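Long-range contacts in protein DltD (Streptococcus thermophilus LMG 18311, PDB 7DXM), which probably takes part in the D-alanylation of lipoteichoic acid as the terminal O-acyltransfer protein of the dlt operon: residues Asn19-Arg25 with Gln119-Gln125; Thr135-Gln140 with Val162-Asp167; Ala143-Leu147 with Leu159-Ala163. All blocks are in the same frame, centred on the assembly; numbering follows the deposited sequence.

Contact 1. Residues Asn19-Arg25 with Gln119-Gln125; sequences NENFKSR and QFFNNDQ
Arg25 grips Asp124 side-on in a salt bridge of two hydrogen bonds: NE reaches OD2 at 3.0 Å and NH2 reaches OD1 at 2.7 Å. Both oxygens are met on their syn sides, and the guanidinium and carboxylate planes lie only 24° apart, so the paired bonds fix the rotation of both groups. Helix 170-194 flanks the bridge, where Asp187 accepts the backbone N of Arg25. Inward from the bridge, the extended Lys23 chain runs over the 119-125 backbone, with CD 3.5 Å from Phe120 O. That same carbonyl accepts Gln125 NE2 at 3.0 Å, and NE2 also lies against Lys23 CB. At the far end Phe120 turns its edge toward the face of Phe22 in a T-shaped stack, the centroids 5.0 Å apart and the planes at 67°; Phe120 CD1 sits over that face, offset toward the rim. Asn19 lies beside this pair, OD1 3.5 Å from Phe120 CE1, and also packs on Gln119. Asn122 lies beside Lys23 CB, and its OD1 takes Gln125 N at 2.8 Å, while Gln125 OE1 weakly accepts Asn122 N: reciprocal bonds that define a capping box at the start of helix 123-131.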
ATOM      1  N   ASN A  19     -11.028  -5.909   4.365  1.00 41.86           N
ATOM      2  CA  ASN A  19     -11.543  -4.908   3.448  1.00 37.98           C
ATOM      3  C   ASN A  19     -12.419  -3.918   4.186  1.00 44.96           C
ATOM      4  O   ASN A  19     -12.264  -2.698   4.045  1.00 46.14           O
ATOM      5  CB  ASN A  19     -12.329  -5.572   2.337  1.00 37.54           C
ATOM      6  CG  ASN A  19     -11.475  -6.480   1.501  1.00 48.78           C
ATOM      7  OD1 ASN A  19     -10.239  -6.442   1.585  1.00 56.35           O
ATOM      8  ND2 ASN A  19     -12.120  -7.320   0.691  1.00 53.49           N
ATOM      9  N   GLU A  20     -13.329  -4.429   5.015  1.00 49.14           N
ATOM     10  CA  GLU A  20     -14.257  -3.540   5.696  1.00 49.61           C
ATOM     11  C   GLU A  20     -13.516  -2.535   6.566  1.00 48.38           C
ATOM     12  O   GLU A  20     -13.955  -1.384   6.690  1.00 53.37           O
ATOM     13  CB  GLU A  20     -15.259  -4.360   6.507  1.00 48.07           C
ATOM     14  CG  GLU A  20     -16.210  -5.180   5.617  1.00 57.18           C
ATOM     15  CD  GLU A  20     -17.220  -4.325   4.793  1.00 63.35           C
ATOM     16  OE1 GLU A  20     -17.633  -3.202   5.210  1.00 59.92           O
ATOM     17  OE2 GLU A  20     -17.623  -4.806   3.706  1.00 67.61           O
ATOM     18  N   ASN A  21     -12.372  -2.938   7.137  1.00 45.92           N
ATOM     19  CA  ASN A  21     -11.566  -2.020   7.929  1.00 43.74           C
ATOM     20  C   ASN A  21     -10.813  -1.030   7.059  1.00 44.76           C
ATOM     21  O   ASN A  21     -10.451   0.055   7.533  1.00 44.52           O
ATOM     22  CB  ASN A  21     -10.574  -2.792   8.793  1.00 44.12           C
ATOM     23  CG  ASN A  21      -9.828  -1.894   9.754  1.00 46.59           C
ATOM     24  OD1 ASN A  21     -10.435  -1.146  10.526  1.00 46.61           O
ATOM     25  ND2 ASN A  21      -8.506  -1.946   9.696  1.00 51.11           N
ATOM     26  N   PHE A  22     -10.566  -1.381   5.803  1.00 42.02           N
ATOM     27  CA  PHE A  22      -9.847  -0.478   4.925  1.00 38.79           C
ATOM     28  C   PHE A  22     -10.665   0.775   4.659  1.00 42.35           C
ATOM     29  O   PHE A  22     -10.133   1.892   4.665  1.00 45.12           O
ATOM     30  CB  PHE A  22      -9.501  -1.195   3.626  1.00 36.74           C
ATOM     31  CG  PHE A  22      -8.886  -0.304   2.594  1.00 39.05           C
ATOM     32  CD1 PHE A  22      -9.683   0.502   1.792  1.00 40.98           C
ATOM     33  CD2 PHE A  22      -7.513  -0.275   2.420  1.00 38.97           C
ATOM     34  CE1 PHE A  22      -9.126   1.317   0.864  1.00 44.28           C
ATOM     35  CE2 PHE A  22      -6.950   0.510   1.475  1.00 38.51           C
ATOM     36  CZ  PHE A  22      -7.758   1.321   0.696  1.00 43.69           C
ATOM     37  N   LYS A  23     -11.959   0.608   4.408  1.00 44.05           N
ATOM     38  CA  LYS A  23     -12.830   1.710   4.036  1.00 43.54           C
ATOM     39  C   LYS A  23     -13.619   2.256   5.214  1.00 49.26           C
ATOM     40  O   LYS A  23     -14.580   3.012   5.016  1.00 56.67           O
ATOM     41  CB  LYS A  23     -13.778   1.278   2.916  1.00 46.05           C
ATOM     42  CG  LYS A  23     -14.425  -0.084   3.085  1.00 47.36           C
ATOM     43  CD  LYS A  23     -15.002  -0.571   1.746  1.00 45.73           C
ATOM     44  CE  LYS A  23     -15.785  -1.865   1.907  1.00 45.37           C
ATOM     45  NZ  LYS A  23     -16.478  -2.146   0.644  1.00 51.97           N
ATOM     46  N   SER A  24     -13.245   1.879   6.434  1.00 49.56           N
ATOM     47  CA  SER A  24     -13.867   2.415   7.640  1.00 47.62           C
ATOM     48  C   SER A  24     -13.168   3.725   7.975  1.00 48.71           C
ATOM     49  O   SER A  24     -12.018   3.719   8.441  1.00 49.49           O
ATOM     50  CB  SER A  24     -13.763   1.421   8.792  1.00 44.30           C
ATOM     51  OG  SER A  24     -14.203   2.008  10.001  1.00 44.83           O
ATOM     52  N   ARG A  25     -13.841   4.848   7.710  1.00 43.22           N
ATOM     53  CA  ARG A  25     -13.290   6.139   8.114  1.00 45.72           C
ATOM     54  C   ARG A  25     -13.128   6.219   9.637  1.00 49.69           C
ATOM     55  O   ARG A  25     -12.109   6.707  10.144  1.00 47.25           O
ATOM     56  CB  ARG A  25     -14.185   7.274   7.604  1.00 43.23           C
ATOM     57  CG  ARG A  25     -13.770   8.662   8.088  1.00 45.59           C
ATOM     58  CD  ARG A  25     -14.915   9.655   8.002  1.00 48.77           C
ATOM     59  NE  ARG A  25     -15.297   9.853   6.615  1.00 46.49           N
ATOM     60  CZ  ARG A  25     -14.907  10.885   5.890  1.00 48.36           C
ATOM     61  NH1 ARG A  25     -14.146  11.818   6.445  1.00 48.69           N
ATOM     62  NH2 ARG A  25     -15.282  10.981   4.624  1.00 52.43           N
ATOM     63  N   GLN A 119     -14.089  -3.757  -3.779  1.00 38.76           N
ATOM     64  CA  GLN A 119     -13.979  -4.205  -2.402  1.00 42.17           C
ATOM     65  C   GLN A 119     -13.172  -3.246  -1.548  1.00 42.61           C
ATOM     66  O   GLN A 119     -13.011  -3.496  -0.355  1.00 43.51           O
ATOM     67  CB  GLN A 119     -13.417  -5.632  -2.325  1.00 41.08           C
ATOM     68  CG  GLN A 119     -12.044  -5.846  -2.870  1.00 49.52           C
ATOM     69  CD  GLN A 119     -11.696  -7.332  -2.967  1.00 59.88           C
ATOM     70  OE1 GLN A 119     -12.254  -8.166  -2.248  1.00 59.34           O
ATOM     71  NE2 GLN A 119     -10.762  -7.667  -3.856  1.00 62.76           N
ATOM     72  N   PHE A 120     -12.697  -2.145  -2.111  1.00 41.90           N
ATOM     73  CA  PHE A 120     -12.143  -1.060  -1.318  1.00 37.65           C
ATOM     74  C   PHE A 120     -12.878   0.249  -1.502  1.00 45.34           C
ATOM     75  O   PHE A 120     -12.969   1.047  -0.559  1.00 48.86           O
ATOM     76  CB  PHE A 120     -10.675  -0.858  -1.662  1.00 37.50           C
ATOM     77  CG  PHE A 120      -9.880  -2.104  -1.540  1.00 45.24           C
ATOM     78  CD1 PHE A 120      -9.490  -2.575  -0.268  1.00 44.01           C
ATOM     79  CD2 PHE A 120      -9.543  -2.836  -2.675  1.00 40.35           C
ATOM     80  CE1 PHE A 120      -8.764  -3.740  -0.143  1.00 40.32           C
ATOM     81  CE2 PHE A 120      -8.829  -4.015  -2.560  1.00 43.12           C
ATOM     82  CZ  PHE A 120      -8.428  -4.464  -1.297  1.00 45.23           C
ATOM     83  N   PHE A 121     -13.431   0.478  -2.678  1.00 45.31           N
ATOM     84  CA  PHE A 121     -14.135   1.709  -2.950  1.00 42.21           C
ATOM     85  C   PHE A 121     -15.505   1.705  -2.266  1.00 49.20           C
ATOM     86  O   PHE A 121     -16.115   0.648  -2.067  1.00 52.59           O
ATOM     87  CB  PHE A 121     -14.240   1.843  -4.462  1.00 39.90           C
ATOM     88  CG  PHE A 121     -15.068   2.976  -4.906  1.00 45.27           C
ATOM     89  CD1 PHE A 121     -14.541   4.255  -4.946  1.00 45.43           C
ATOM     90  CD2 PHE A 121     -16.372   2.767  -5.291  1.00 45.66           C
ATOM     91  CE1 PHE A 121     -15.299   5.313  -5.351  1.00 41.98           C
ATOM     92  CE2 PHE A 121     -17.144   3.814  -5.707  1.00 51.20           C
ATOM     93  CZ  PHE A 121     -16.612   5.096  -5.737  1.00 46.12           C
ATOM     94  N   ASN A 122     -15.981   2.888  -1.871  1.00 48.28           N
ATOM     95  CA  ASN A 122     -17.365   3.025  -1.401  1.00 43.56           C
ATOM     96  C   ASN A 122     -17.840   4.442  -1.670  1.00 45.53           C
ATOM     97  O   ASN A 122     -17.090   5.280  -2.168  1.00 44.23           O
ATOM     98  CB  ASN A 122     -17.527   2.652   0.083  1.00 40.20           C
ATOM     99  CG  ASN A 122     -16.893   3.654   1.060  1.00 42.48           C
ATOM    100  OD1 ASN A 122     -16.644   4.832   0.758  1.00 42.62           O
ATOM    101  ND2 ASN A 122     -16.641   3.165   2.265  1.00 50.04           N
ATOM    102  N   ASN A 123     -19.085   4.728  -1.316  1.00 44.88           N
ATOM    103  CA  ASN A 123     -19.603   6.034  -1.676  1.00 43.83           C
ATOM    104  C   ASN A 123     -19.143   7.129  -0.733  1.00 45.10           C
ATOM    105  O   ASN A 123     -19.251   8.312  -1.082  1.00 47.74           O
ATOM    106  CB  ASN A 123     -21.120   5.994  -1.754  1.00 45.27           C
ATOM    107  CG  ASN A 123     -21.603   5.416  -3.069  1.00 50.69           C
ATOM    108  OD1 ASN A 123     -20.784   5.041  -3.927  1.00 48.70           O
ATOM    109  ND2 ASN A 123     -22.930   5.344  -3.247  1.00 60.44           N
ATOM    110  N   ASP A 124     -18.601   6.775   0.433  1.00 43.75           N
ATOM    111  CA  ASP A 124     -17.999   7.802   1.275  1.00 45.35           C
ATOM    112  C   ASP A 124     -16.747   8.346   0.613  1.00 44.93           C
ATOM    113  O   ASP A 124     -16.552   9.564   0.547  1.00 46.11           O
ATOM    114  CB  ASP A 124     -17.698   7.252   2.677  1.00 50.05           C
ATOM    115  CG  ASP A 124     -17.122   8.318   3.640  1.00 50.47           C
ATOM    116  OD1 ASP A 124     -17.106   9.533   3.313  1.00 53.05           O
ATOM    117  OD2 ASP A 124     -16.677   7.925   4.743  1.00 46.27           O
ATOM    118  N   GLN A 125     -15.902   7.453   0.084  1.00 46.72           N
ATOM    119  CA  GLN A 125     -14.714   7.890  -0.657  1.00 45.27           C
ATOM    120  C   GLN A 125     -15.081   8.754  -1.860  1.00 42.89           C
ATOM    121  O   GLN A 125     -14.431   9.768  -2.127  1.00 45.97           O
ATOM    122  CB  GLN A 125     -13.900   6.678  -1.095  1.00 42.60           C
ATOM    123  CG  GLN A 125     -13.275   5.920   0.063  1.00 42.51           C
ATOM    124  CD  GLN A 125     -12.826   4.518  -0.317  1.00 40.83           C
ATOM    125  OE1 GLN A 125     -12.802   4.143  -1.495  1.00 42.00           O
ATOM    126  NE2 GLN A 125     -12.502   3.722   0.693  1.00 39.45           N
TER

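Contact 2. Residues Thr135-Gln140 with Val162-Asp167; sequences TDANSQ and VAKGQD
Gln140 and Ala163 bring their backbones together, CA to CA 4.1 Å, and the chains meet again at Thr135 and Gly165, whose CA atoms are 5.5 Å apart. Between these two points the first turn of helix 137-149 faces the C-terminal end of helix 156-163. No hydrogen bond crosses the interface; the evidence for the contact is van der Waals packing and one CA-H...O contact, from Gln140 CA to Val162 O at 3.5 Å.

Gln140 has the largest share of the buried surface, with Thr135 next. Its CG lies among the carbonyl oxygens of the last helical turn, 3.3 Å from Val162 O and near Ala163 O as well. With the chain extended beyond CG (chi2 173°), the amide carbon is carried on to Gly165, CD lying 3.7 Å from Gly165 CA. The positive phi of Gly165 (92°) belongs to a Schellman motif that ends helix 156-163; Gly165 N to Val162 O, at 3.1 Å, is one of its two bonds back into the last turn. Val162 O is therefore both a helix-terminating acceptor and a packing surface for Gln140. Beside it, Val162 CG1, anti to its own N, rests against Ser139 CB and the Ser139 carbonyl. At the outer end Thr135 leans its CB on Gly165 O.

The start of helix 137-149 is capped by Asp136, whose OD1 accepts Ser139 N at 2.8 Å, met nearly head-on. Away from helix 156-163, Asn138 packs on helix 270-283 and its ND2 donates to Tyr83 OH; Asp136 touches Lys283 at the end of that helix. With Thr135 and Asp167 exposed, the contact lies at the surface, the start of helix 137-149 placed between helix 270-283 and the Schellman-capped C-terminal end of helix 156-163.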
ATOM      1  N   THR A 135     -10.737  21.686 -10.308  1.00 78.63           N
ATOM      2  CA  THR A 135     -10.888  21.150 -11.619  1.00 83.84           C
ATOM      3  C   THR A 135      -9.510  20.986 -12.168  1.00 72.02           C
ATOM      4  O   THR A 135      -9.211  21.471 -13.229  1.00 72.84           O
ATOM      5  CB  THR A 135     -11.712  22.120 -12.479  1.00 86.55           C
ATOM      6  OG1 THR A 135     -10.876  23.184 -12.930  1.00 80.90           O
ATOM      7  CG2 THR A 135     -12.842  22.715 -11.690  1.00 87.98           C
ATOM      8  N   ASP A 136      -8.632  20.314 -11.459  1.00 66.46           N
ATOM      9  CA  ASP A 136      -7.288  20.263 -12.032  1.00 61.99           C
ATOM     10  C   ASP A 136      -7.104  18.975 -12.832  1.00 60.62           C
ATOM     11  O   ASP A 136      -8.043  18.214 -13.049  1.00 67.88           O
ATOM     12  CB  ASP A 136      -6.217  20.375 -10.944  1.00 70.99           C
ATOM     13  CG  ASP A 136      -6.496  19.492  -9.716  1.00 78.24           C
ATOM     14  OD1 ASP A 136      -6.763  18.284  -9.887  1.00 75.37           O
ATOM     15  OD2 ASP A 136      -6.447  20.012  -8.575  1.00 83.48           O
ATOM     16  N   ALA A 137      -5.879  18.699 -13.273  1.00 56.21           N
ATOM     17  CA  ALA A 137      -5.654  17.486 -14.065  1.00 59.76           C
ATOM     18  C   ALA A 137      -5.846  16.242 -13.222  1.00 62.85           C
ATOM     19  O   ALA A 137      -6.272  15.190 -13.724  1.00 65.16           O
ATOM     20  CB  ALA A 137      -4.248  17.488 -14.674  1.00 57.23           C
ATOM     21  N   ASN A 138      -5.540  16.368 -11.935  1.00 57.97           N
ATOM     22  CA  ASN A 138      -5.610  15.255 -11.010  1.00 55.91           C
ATOM     23  C   ASN A 138      -7.052  14.833 -10.770  1.00 60.79           C
ATOM     24  O   ASN A 138      -7.384  13.634 -10.820  1.00 51.18           O
ATOM     25  CB  ASN A 138      -4.930  15.675  -9.714  1.00 55.36           C
ATOM     26  CG  ASN A 138      -5.027  14.628  -8.644  1.00 58.29           C
ATOM     27  OD1 ASN A 138      -4.251  13.645  -8.628  1.00 59.38           O
ATOM     28  ND2 ASN A 138      -5.979  14.827  -7.717  1.00 53.91           N
ATOM     29  N   SER A 139      -7.920  15.817 -10.500  1.00 59.64           N
ATOM     30  CA  SER A 139      -9.343  15.535 -10.418  1.00 57.98           C
ATOM     31  C   SER A 139      -9.824  14.842 -11.683  1.00 57.70           C
ATOM     32  O   SER A 139     -10.499  13.810 -11.607  1.00 59.04           O
ATOM     33  CB  SER A 139     -10.124  16.819 -10.191  1.00 64.71           C
ATOM     34  OG  SER A 139      -9.816  17.756 -11.198  1.00 70.34           O
ATOM     35  N   GLN A 140      -9.516  15.409 -12.851  1.00 58.73           N
ATOM     36  CA  GLN A 140      -9.979  14.852 -14.122  1.00 56.34           C
ATOM     37  C   GLN A 140      -9.572  13.397 -14.278  1.00 56.07           C
ATOM     38  O   GLN A 140     -10.401  12.546 -14.627  1.00 59.13           O
ATOM     39  CB  GLN A 140      -9.405  15.655 -15.287  1.00 61.19           C
ATOM     40  CG  GLN A 140     -10.219  16.802 -15.768  1.00 64.27           C
ATOM     41  CD  GLN A 140      -9.441  17.578 -16.796  1.00 66.37           C
ATOM     42  OE1 GLN A 140      -9.012  18.716 -16.541  1.00 63.33           O
ATOM     43  NE2 GLN A 140      -9.199  16.947 -17.956  1.00 63.65           N
ATOM     44  N   VAL A 162     -16.599  16.379 -13.741  1.00 58.27           N
ATOM     45  CA  VAL A 162     -15.245  16.447 -13.215  1.00 60.78           C
ATOM     46  C   VAL A 162     -14.256  15.840 -14.202  1.00 56.66           C
ATOM     47  O   VAL A 162     -13.139  16.349 -14.369  1.00 55.29           O
ATOM     48  CB  VAL A 162     -15.189  15.775 -11.834  1.00 54.30           C
ATOM     49  CG1 VAL A 162     -13.761  15.787 -11.259  1.00 50.52           C
ATOM     50  CG2 VAL A 162     -16.161  16.487 -10.906  1.00 52.92           C
ATOM     51  N   ALA A 163     -14.652  14.770 -14.898  1.00 54.01           N
ATOM     52  CA  ALA A 163     -13.692  14.069 -15.745  1.00 60.74           C
ATOM     53  C   ALA A 163     -13.421  14.827 -17.036  1.00 61.27           C
ATOM     54  O   ALA A 163     -12.346  14.667 -17.633  1.00 63.04           O
ATOM     55  CB  ALA A 163     -14.166  12.649 -16.049  1.00 52.17           C
ATOM     56  N   LYS A 164     -14.362  15.667 -17.461  1.00 61.13           N
ATOM     57  CA  LYS A 164     -14.156  16.547 -18.602  1.00 65.39           C
ATOM     58  C   LYS A 164     -13.555  17.899 -18.210  1.00 62.51           C
ATOM     59  O   LYS A 164     -13.308  18.724 -19.087  1.00 63.73           O
ATOM     60  CB  LYS A 164     -15.489  16.741 -19.359  1.00 71.67           C
ATOM     61  CG  LYS A 164     -15.789  15.597 -20.398  1.00 77.23           C
ATOM     62  CD  LYS A 164     -16.489  16.094 -21.711  1.00 82.36           C
ATOM     63  CE  LYS A 164     -16.453  15.046 -22.874  1.00 81.01           C
ATOM     64  NZ  LYS A 164     -15.869  15.569 -24.179  1.00 71.60           N
ATOM     65  N   GLY A 165     -13.314  18.147 -16.923  1.00 66.23           N
ATOM     66  CA  GLY A 165     -12.709  19.384 -16.468  1.00 63.91           C
ATOM     67  C   GLY A 165     -13.672  20.485 -16.085  1.00 59.61           C
ATOM     68  O   GLY A 165     -13.219  21.563 -15.668  1.00 63.98           O
ATOM     69  N   GLN A 166     -14.976  20.256 -16.194  1.00 62.98           N
ATOM     70  CA  GLN A 166     -15.951  21.324 -16.017  1.00 65.95           C
ATOM     71  C   GLN A 166     -16.216  21.574 -14.540  1.00 61.30           C
ATOM     72  O   GLN A 166     -15.991  20.715 -13.682  1.00 64.05           O
ATOM     73  CB  GLN A 166     -17.254  20.981 -16.740  1.00 67.18           C
ATOM     74  CG  GLN A 166     -17.022  20.258 -18.081  1.00 72.81           C
ATOM     75  CD  GLN A 166     -18.319  19.819 -18.740  1.00 77.97           C
ATOM     76  OE1 GLN A 166     -19.418  20.173 -18.271  1.00 72.91           O
ATOM     77  NE2 GLN A 166     -18.205  19.047 -19.835  1.00 67.39           N
ATOM     78  N   ASP A 167     -16.702  22.777 -14.257  1.00 62.89           N
ATOM     79  CA  ASP A 167     -17.023  23.167 -12.895  1.00 71.06           C
ATOM     80  C   ASP A 167     -18.385  22.632 -12.503  1.00 66.82           C
ATOM     81  O   ASP A 167     -19.297  22.521 -13.331  1.00 69.40           O
ATOM     82  CB  ASP A 167     -16.988  24.687 -12.742  1.00 72.81           C
ATOM     83  CG  ASP A 167     -15.614  25.259 -13.059  1.00 84.34           C
ATOM     84  OD1 ASP A 167     -14.696  25.075 -12.221  1.00 83.68           O
ATOM     85  OD2 ASP A 167     -15.438  25.836 -14.170  1.00 89.90           O
TER

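Contact 3. Residues Ala143-Leu147 with Leu159-Ala163; sequences AKRIL and LSKVA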
ATOM      1  N   ALA A 143     -11.479  11.022 -11.903  1.00 51.98           N
ATOM      2  CA  ALA A 143     -12.834  10.756 -12.361  1.00 53.97           C
ATOM      3  C   ALA A 143     -12.819   9.827 -13.569  1.00 51.90           C
ATOM      4  O   ALA A 143     -13.638   8.901 -13.676  1.00 51.05           O
ATOM      5  CB  ALA A 143     -13.533  12.075 -12.675  1.00 50.00           C
ATOM      6  N   LYS A 144     -11.884  10.053 -14.483  1.00 49.83           N
ATOM      7  CA  LYS A 144     -11.783   9.194 -15.647  1.00 47.54           C
ATOM      8  C   LYS A 144     -11.607   7.746 -15.222  1.00 48.98           C
ATOM      9  O   LYS A 144     -12.337   6.855 -15.674  1.00 53.87           O
ATOM     10  CB  LYS A 144     -10.626   9.670 -16.523  1.00 55.92           C
ATOM     11  CG  LYS A 144     -10.256   8.736 -17.662  1.00 56.46           C
ATOM     12  CD  LYS A 144      -9.189   9.360 -18.560  1.00 62.18           C
ATOM     13  CE  LYS A 144      -7.792   8.904 -18.148  1.00 60.23           C
ATOM     14  NZ  LYS A 144      -6.744   9.069 -19.211  1.00 67.84           N
ATOM     15  N   ARG A 145     -10.673   7.502 -14.305  1.00 51.29           N
ATOM     16  CA  ARG A 145     -10.398   6.134 -13.879  1.00 53.26           C
ATOM     17  C   ARG A 145     -11.598   5.522 -13.148  1.00 51.77           C
ATOM     18  O   ARG A 145     -11.927   4.351 -13.354  1.00 45.89           O
ATOM     19  CB  ARG A 145      -9.147   6.118 -13.001  1.00 47.37           C
ATOM     20  CG  ARG A 145      -7.839   6.292 -13.760  1.00 43.58           C
ATOM     21  CD  ARG A 145      -7.478   5.045 -14.522  1.00 48.64           C
ATOM     22  NE  ARG A 145      -7.201   3.944 -13.624  1.00 51.02           N
ATOM     23  CZ  ARG A 145      -7.544   2.697 -13.886  1.00 49.74           C
ATOM     24  NH1 ARG A 145      -8.174   2.451 -15.022  1.00 53.07           N
ATOM     25  NH2 ARG A 145      -7.263   1.711 -13.025  1.00 46.37           N
ATOM     26  N   ILE A 146     -12.264   6.293 -12.287  1.00 48.98           N
ATOM     27  CA  ILE A 146     -13.425   5.755 -11.577  1.00 47.41           C
ATOM     28  C   ILE A 146     -14.499   5.321 -12.566  1.00 48.09           C
ATOM     29  O   ILE A 146     -15.010   4.192 -12.497  1.00 51.87           O
ATOM     30  CB  ILE A 146     -13.979   6.780 -10.573  1.00 46.97           C
ATOM     31  CG1 ILE A 146     -13.151   6.790  -9.300  1.00 42.03           C
ATOM     32  CG2 ILE A 146     -15.421   6.472 -10.251  1.00 48.43           C
ATOM     33  CD1 ILE A 146     -13.307   8.048  -8.565  1.00 45.03           C
ATOM     34  N   LEU A 147     -14.861   6.210 -13.502  1.00 49.01           N
ATOM     35  CA  LEU A 147     -15.829   5.814 -14.523  1.00 48.46           C
ATOM     36  C   LEU A 147     -15.339   4.606 -15.317  1.00 47.93           C
ATOM     37  O   LEU A 147     -16.156   3.783 -15.745  1.00 52.53           O
ATOM     38  CB  LEU A 147     -16.167   6.989 -15.446  1.00 44.30           C
ATOM     39  CG  LEU A 147     -17.010   8.074 -14.757  1.00 46.15           C
ATOM     40  CD1 LEU A 147     -17.107   9.396 -15.551  1.00 46.87           C
ATOM     41  CD2 LEU A 147     -18.394   7.532 -14.459  1.00 43.14           C
ATOM     42  N   LEU A 159     -19.421  13.011 -11.915  1.00 52.56           N
ATOM     43  CA  LEU A 159     -18.141  12.424 -12.282  1.00 49.66           C
ATOM     44  C   LEU A 159     -17.782  12.719 -13.726  1.00 54.30           C
ATOM     45  O   LEU A 159     -16.602  12.877 -14.050  1.00 56.04           O
ATOM     46  CB  LEU A 159     -18.169  10.925 -12.060  1.00 50.69           C
ATOM     47  CG  LEU A 159     -17.644  10.530 -10.691  1.00 52.19           C
ATOM     48  CD1 LEU A 159     -18.045   9.082 -10.451  1.00 56.56           C
ATOM     49  CD2 LEU A 159     -16.126  10.760 -10.580  1.00 43.71           C
ATOM     50  N   SER A 160     -18.779  12.799 -14.605  1.00 55.30           N
ATOM     51  CA  SER A 160     -18.491  13.126 -15.999  1.00 59.78           C
ATOM     52  C   SER A 160     -18.078  14.594 -16.146  1.00 59.60           C
ATOM     53  O   SER A 160     -17.168  14.920 -16.929  1.00 50.78           O
ATOM     54  CB  SER A 160     -19.710  12.786 -16.858  1.00 57.13           C
ATOM     55  OG  SER A 160     -20.027  11.407 -16.726  1.00 49.70           O
ATOM     56  N   LYS A 161     -18.721  15.481 -15.376  1.00 57.16           N
ATOM     57  CA  LYS A 161     -18.337  16.892 -15.369  1.00 58.66           C
ATOM     58  C   LYS A 161     -16.921  17.067 -14.831  1.00 60.45           C
ATOM     59  O   LYS A 161     -16.115  17.826 -15.383  1.00 63.60           O
ATOM     60  CB  LYS A 161     -19.314  17.704 -14.527  1.00 58.34           C
ATOM     61  CG  LYS A 161     -20.549  18.168 -15.237  1.00 62.52           C
ATOM     62  CD  LYS A 161     -21.301  19.150 -14.341  1.00 63.94           C
ATOM     63  CE  LYS A 161     -22.616  19.610 -14.963  1.00 50.38           C
ATOM     64  NZ  LYS A 161     -23.468  20.369 -13.994  1.00 66.90           N
ATOM     65  N   VAL A 162     -16.599  16.379 -13.741  1.00 58.27           N
ATOM     66  CA  VAL A 162     -15.245  16.447 -13.215  1.00 60.78           C
ATOM     67  C   VAL A 162     -14.256  15.840 -14.202  1.00 56.66           C
ATOM     68  O   VAL A 162     -13.139  16.349 -14.369  1.00 55.29           O
ATOM     69  CB  VAL A 162     -15.189  15.775 -11.834  1.00 54.30           C
ATOM     70  CG1 VAL A 162     -13.761  15.787 -11.259  1.00 50.52           C
ATOM     71  CG2 VAL A 162     -16.161  16.487 -10.906  1.00 52.92           C
ATOM     72  N   ALA A 163     -14.652  14.770 -14.898  1.00 54.01           N
ATOM     73  CA  ALA A 163     -13.692  14.069 -15.745  1.00 60.74           C
ATOM     74  C   ALA A 163     -13.421  14.827 -17.036  1.00 61.27           C
ATOM     75  O   ALA A 163     -12.346  14.667 -17.633  1.00 63.04           O
ATOM     76  CB  ALA A 163     -14.166  12.649 -16.049  1.00 52.17           C
TER
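Leu159, Ala143 and Leu147 contribute the most buried surface here, and Leu159 uses three parts of its side chain against three partners. Its CD2 lies 3.6 Å from Ala143 CB, CD1 meets Ile146 CG2 at 3.7 Å, and CB lies against the CD1 and CG end of Leu147. The Ile146 side chain lies roughly perpendicular to that of Leu159, whereas Leu147 runs alongside it, pointing the other way. The small side chains of Ala143 and Ala163 are consistent with the close approach of the helices here: Ala143 CB is 3.5 Å from both Leu159 O and Ala163 CB, and Val162 CG1 borders it at 4.0 Å. The axes of the short segments approach to 8.8 Å with their directions 137° apart, the geometry of a splayed, roughly antiparallel helical hairpin formed by helices 137-149 and 156-163. Leu147 CD1 reaches Ser160 OG at 3.7 Å, a hydroxyl hydrogen-bonded to Lys156 O within its own helix. Helix 123-131 adds cover: its Leu126 touches both Ile146 and Leu159, and its Phe129 packs on Leu159 as well, while Leu84 of helix 79-86 meets Ile146.

In the fold
Contacts 2 and 3 are two levels of one helix pairing: they share Val162 and Ala163, their centres lie 8 Å apart, and the probable hydrogen bond from Gln166 N to Lys161 O (2.8 Å) joins their common second segments at the end of helix 156-163. Contact 1 closes earlier in the chain, its centre 19 Å from that of contact 3 and 23 Å from that of contact 2. Helix 123-131 links the regions, starting in contact 1 and later packing on contact 3. None of the segments includes a strand of the parallel sheet of this probable SGNH-type fold. Ser46, Asp344 and His347, whose geometry resembles a charge relay and may mark the active site, belong to none of them either.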